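Local coordinates for protein ornithine aminotransferase (Plasmodium falciparum, PDB 3LG0) that is a homodimeric, pyridoxal 5'-phosphate-dependent class-III aminotransferase that converts L-ornithine and 2-oxoglutarate to L-glutamate and its 5-semialdehyde, at residues 73-76 and 77-81; 367-371 and 372-376. All coordinates share one frame; numbering follows the deposited sequence.

Interaction 1: 73-76 and 77-81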
loop_
_atom_site.group_PDB
_atom_site.type_symbol
_atom_site.label_atom_id
_atom_site.label_comp_id
_atom_site.label_asym_id
_atom_site.label_seq_id
_atom_site.Cartn_x
_atom_site.Cartn_y
_atom_site.Cartn_z
ATOM N N ASN A 73 -17.953 -10.219 6.755
ATOM C CA ASN A 73 -19.207 -9.752 6.188
ATOM C C ASN A 73 -19.054 -8.997 4.872
ATOM O O ASN A 73 -19.802 -9.231 3.928
ATOM C CB ASN A 73 -19.967 -8.893 7.213
ATOM C CG ASN A 73 -20.602 -9.730 8.297
ATOM O OD1 ASN A 73 -20.709 -10.953 8.162
ATOM N ND2 ASN A 73 -21.023 -9.085 9.377
ATOM N N GLN A 74 -18.094 -8.083 4.808
ATOM C CA GLN A 74 -17.869 -7.340 3.576
ATOM C C GLN A 74 -17.166 -8.218 2.560
ATOM O O GLN A 74 -17.477 -8.165 1.378
ATOM C CB GLN A 74 -17.071 -6.060 3.833
ATOM C CG GLN A 74 -16.775 -5.284 2.576
ATOM C CD GLN A 74 -18.039 -4.866 1.882
ATOM O OE1 GLN A 74 -18.995 -4.445 2.527
ATOM N NE2 GLN A 74 -18.059 -4.984 0.569
ATOM N N ALA A 75 -16.240 -9.054 3.024
ATOM C CA ALA A 75 -15.490 -9.904 2.101
ATOM C C ALA A 75 -16.349 -10.928 1.347
ATOM O O ALA A 75 -15.986 -11.355 0.233
ATOM C CB ALA A 75 -14.339 -10.602 2.817
ATOM N N LYS A 76 -17.463 -11.340 1.958
ATOM C CA LYS A 76 -18.410 -12.252 1.305
ATOM C C LYS A 76 -19.128 -11.539 0.174
ATOM O O LYS A 76 -19.428 -12.136 -0.847
ATOM C CB LYS A 76 -19.461 -12.788 2.299
ATOM C CG LYS A 76 -18.965 -13.842 3.301
ATOM C CD LYS A 76 -20.067 -14.202 4.298
ATOM C CE LYS A 76 -20.864 -12.959 4.713
ATOM N NZ LYS A 76 -21.944 -13.239 5.716
ATOM N N LYS A 77 -19.407 -10.256 0.369
ATOM C CA LYS A 77 -20.141 -9.474 -0.620
ATOM C C LYS A 77 -19.277 -8.974 -1.792
ATOM O O LYS A 77 -19.609 -9.205 -2.966
ATOM C CB LYS A 77 -20.843 -8.305 0.070
ATOM C CG LYS A 77 -21.986 -8.729 0.976
ATOM C CD LYS A 77 -22.200 -7.772 2.150
ATOM C CE LYS A 77 -22.755 -6.435 1.717
ATOM N NZ LYS A 77 -23.201 -5.660 2.912
ATOM N N LEU A 78 -18.180 -8.286 -1.474
ATOM C CA LEU A 78 -17.324 -7.670 -2.494
ATOM C C LEU A 78 -16.059 -7.159 -1.825
ATOM O O LEU A 78 -16.144 -6.414 -0.855
ATOM C CB LEU A 78 -18.058 -6.498 -3.148
ATOM C CG LEU A 78 -17.378 -5.760 -4.292
ATOM C CD1 LEU A 78 -17.374 -6.616 -5.502
ATOM C CD2 LEU A 78 -18.102 -4.452 -4.574
ATOM N N THR A 79 -14.893 -7.556 -2.326
ATOM C CA THR A 79 -13.634 -7.094 -1.745
ATOM C C THR A 79 -13.006 -5.984 -2.560
ATOM O O THR A 79 -12.368 -5.081 -2.017
ATOM C CB THR A 79 -12.594 -8.212 -1.647
ATOM O OG1 THR A 79 -12.087 -8.489 -2.963
ATOM C CG2 THR A 79 -13.215 -9.473 -1.038
ATOM N N ILE A 80 -13.152 -6.060 -3.874
ATOM C CA ILE A 80 -12.590 -5.023 -4.720
ATOM C C ILE A 80 -13.279 -4.897 -6.067
ATOM O O ILE A 80 -13.527 -5.874 -6.763
ATOM C CB ILE A 80 -11.071 -5.206 -4.953
ATOM C CG1 ILE A 80 -10.463 -3.956 -5.577
ATOM C CG2 ILE A 80 -10.789 -6.383 -5.874
ATOM C CD1 ILE A 80 -8.954 -4.064 -5.718
ATOM N N CYS A 81 -13.632 -3.671 -6.388
ATOM C CA CYS A 81 -13.792 -3.237 -7.753
ATOM C C CYS A 81 -12.828 -2.067 -7.714
ATOM O O CYS A 81 -12.441 -1.601 -6.625
ATOM C CB CYS A 81 -15.219 -2.788 -8.011
ATOM S SG CYS A 81 -15.711 -1.345 -7.041
#

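Interaction 2: 367-371 and 372-376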
loop_
_atom_site.group_PDB
_atom_site.type_symbol
_atom_site.label_atom_id
_atom_site.label_comp_id
_atom_site.label_asym_id
_atom_site.label_seq_id
_atom_site.Cartn_x
_atom_site.Cartn_y
_atom_site.Cartn_z
ATOM N N LYS A 367 16.797 -8.583 25.797
ATOM C CA LYS A 367 16.538 -8.897 27.202
ATOM C C LYS A 367 15.060 -8.728 27.563
ATOM O O LYS A 367 14.504 -9.524 28.331
ATOM C CB LYS A 367 17.415 -8.045 28.126
ATOM C CG LYS A 367 17.592 -8.613 29.531
ATOM C CD LYS A 367 18.377 -9.928 29.480
ATOM C CE LYS A 367 18.588 -10.517 30.868
ATOM N NZ LYS A 367 19.344 -11.800 30.816
ATOM N N PHE A 368 14.425 -7.689 27.024
ATOM C CA PHE A 368 12.988 -7.518 27.215
ATOM C C PHE A 368 12.286 -8.779 26.751
ATOM O O PHE A 368 11.402 -9.308 27.434
ATOM C CB PHE A 368 12.430 -6.334 26.399
ATOM C CG PHE A 368 12.623 -5.002 27.045
ATOM C CD1 PHE A 368 12.352 -4.825 28.386
ATOM C CD2 PHE A 368 13.058 -3.916 26.306
ATOM C CE1 PHE A 368 12.522 -3.588 28.988
ATOM C CE2 PHE A 368 13.233 -2.686 26.897
ATOM C CZ PHE A 368 12.966 -2.521 28.244
ATOM N N LYS A 369 12.662 -9.226 25.556
ATOM C CA LYS A 369 12.044 -10.378 24.945
ATOM C C LYS A 369 12.174 -11.578 25.876
ATOM O O LYS A 369 11.180 -12.242 26.192
ATOM C CB LYS A 369 12.676 -10.650 23.576
ATOM C CG LYS A 369 12.069 -11.820 22.810
ATOM C CD LYS A 369 12.927 -13.057 22.935
ATOM C CE LYS A 369 12.316 -14.222 22.183
ATOM N NZ LYS A 369 13.148 -15.443 22.321
ATOM N N GLU A 370 13.400 -11.827 26.330
ATOM C CA GLU A 370 13.690 -12.909 27.264
ATOM C C GLU A 370 12.789 -12.790 28.492
ATOM O O GLU A 370 12.356 -13.797 29.059
ATOM C CB GLU A 370 15.162 -12.846 27.664
ATOM C CG GLU A 370 15.743 -14.114 28.261
ATOM C CD GLU A 370 17.205 -13.935 28.689
ATOM O OE1 GLU A 370 18.015 -13.393 27.897
ATOM O OE2 GLU A 370 17.540 -14.337 29.822
ATOM N N ASN A 371 12.494 -11.548 28.879
ATOM C CA ASN A 371 11.680 -11.270 30.056
ATOM C C ASN A 371 10.167 -11.218 29.834
ATOM O O ASN A 371 9.415 -10.951 30.765
ATOM C CB ASN A 371 12.180 -10.008 30.749
ATOM C CG ASN A 371 13.429 -10.268 31.580
ATOM O OD1 ASN A 371 14.231 -9.366 31.843
ATOM N ND2 ASN A 371 13.597 -11.517 31.993
ATOM N N GLY A 372 9.723 -11.490 28.613
ATOM C CA GLY A 372 8.299 -11.571 28.330
ATOM C C GLY A 372 7.654 -10.330 27.715
ATOM O O GLY A 372 6.440 -10.193 27.717
ATOM N N LEU A 373 8.460 -9.425 27.181
ATOM C CA LEU A 373 7.923 -8.208 26.558
ATOM C C LEU A 373 8.714 -7.906 25.300
ATOM O O LEU A 373 9.939 -7.854 25.336
ATOM C CB LEU A 373 7.988 -7.023 27.534
ATOM C CG LEU A 373 7.550 -5.616 27.120
ATOM C CD1 LEU A 373 6.994 -4.859 28.339
ATOM C CD2 LEU A 373 8.677 -4.827 26.447
ATOM N N ILE A 374 8.018 -7.718 24.185
ATOM C CA ILE A 374 8.720 -7.461 22.935
ATOM C C ILE A 374 8.532 -6.041 22.410
ATOM O O ILE A 374 7.426 -5.504 22.392
ATOM C CB ILE A 374 8.364 -8.470 21.814
ATOM C CG1 ILE A 374 6.866 -8.461 21.495
ATOM C CG2 ILE A 374 8.848 -9.870 22.157
ATOM C CD1 ILE A 374 6.520 -9.323 20.261
ATOM N N THR A 375 9.636 -5.457 21.967
ATOM C CA THR A 375 9.626 -4.150 21.365
ATOM C C THR A 375 10.895 -3.982 20.534
ATOM O O THR A 375 11.655 -4.925 20.376
ATOM C CB THR A 375 9.513 -3.056 22.425
ATOM O OG1 THR A 375 9.402 -1.781 21.783
ATOM C CG2 THR A 375 10.725 -3.076 23.352
ATOM N N ARG A 376 11.115 -2.781 20.011
ATOM C CA ARG A 376 12.217 -2.525 19.117
ATOM C C ARG A 376 12.811 -1.151 19.396
ATOM O O ARG A 376 12.134 -0.269 19.922
ATOM C CB ARG A 376 11.721 -2.555 17.675
ATOM C CG ARG A 376 12.845 -2.628 16.664
ATOM C CD ARG A 376 13.170 -4.069 16.264
ATOM N NE ARG A 376 14.413 -4.181 15.499
ATOM C CZ ARG A 376 14.699 -3.473 14.407
ATOM N NH1 ARG A 376 13.845 -2.570 13.936
ATOM N NH2 ARG A 376 15.856 -3.658 13.792
#

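Interaction 1: 73-76 and 77-81
The carbonyl oxygen of Q74 takes two backbone N-H groups, from K77 and L78, where the chain leaves helix 65-77. The stronger bond comes from L78 N, 2.9 Å from Q74 O and almost straight, with 175° at the hydrogen; the second, from K77 N, is weak. Q74 also answers with its side chain: NE2 donates to L78 O over 2.8 Å, so that one residue grips both the N-H and the C=O of L78. This hydrogen bond lies close to the plane of the Q74 amide and reaches L78 O on a lone pair. CG runs out opposite the backbone N (chi1 178°), and the bend at chi2, 60°, swings NE2 to L78 O. The methylene chain of K77 folds over the last turn, its CD 3.3 Å from N73 O, while T79 CG2 rests 3.6 Å from A75 O. T79 OG1 bonds to the G267 carbonyl oxygen of the second subunit; Q74 also packs on P297, L298 and A301 of helix 297-312. Both backbone polar groups of L78 are thus satisfied by one buried glutamine, which should limit how far the chain can swing as it leaves the helix.

Interaction 2: 367-371 and 372-376
A Schellman motif ends helix 361-370: G372 N donates to K369 O over 2.9 Å, and L373 N reaches back to F368 O over 3.0 Å. Both donors stand well above the plane of the carbonyl they meet, so neither bond uses a lone pair. F368 O has a further, weak partner in N371 N, which also donates to K367 O. G372 takes a positive phi of 99°, as the C' residue of this motif commonly does, and the chain turns directly into strand 373-378. G372 and I374 share backbone hydrogen bonds with Y49 of strand 47-50, and I374 also with F51. Two polar side-chain atoms find partners outside the turn, N371 OD1 in the T406 hydroxyl of helix 393-412 and T375 OG1 in the carbonyl oxygen of R384. K367 NZ and E370 OE2 form a salt bridge of 3.3 Å, the ammonium group coming from above the carboxylate plane; K367 also makes a cation-pi contact with F409. F368 and L373 lie side by side and point the same way, with L373 CD2 4.0 Å from F368 CG. T375 CG2 approaches the same ring obliquely at CD2, and K369 CG, anti to its own N (chi1 -178°), lies 3.8 Å from I374 CG2.

In the fold
Interaction 1 comes first along the chain and interaction 2 some 290 residues later. Their centres are 38 Å apart and their nearest atoms about 27 Å, so they do not touch. Each marks the end of a helix: 73-81 passes from helix 65-77 into the loop before strand 86-87, beside helix 297-312, whereas 367-376 passes from helix 361-370 into strand 373-378, which lies between strands 47-50 and 382-385 of a mixed sheet. Both reach the second subunit, 77-81 through hydrogen bonds as well as packing, and 372-376 by packing of I374 and R376. The homodimer interface thus draws on two well-separated parts of the subunit.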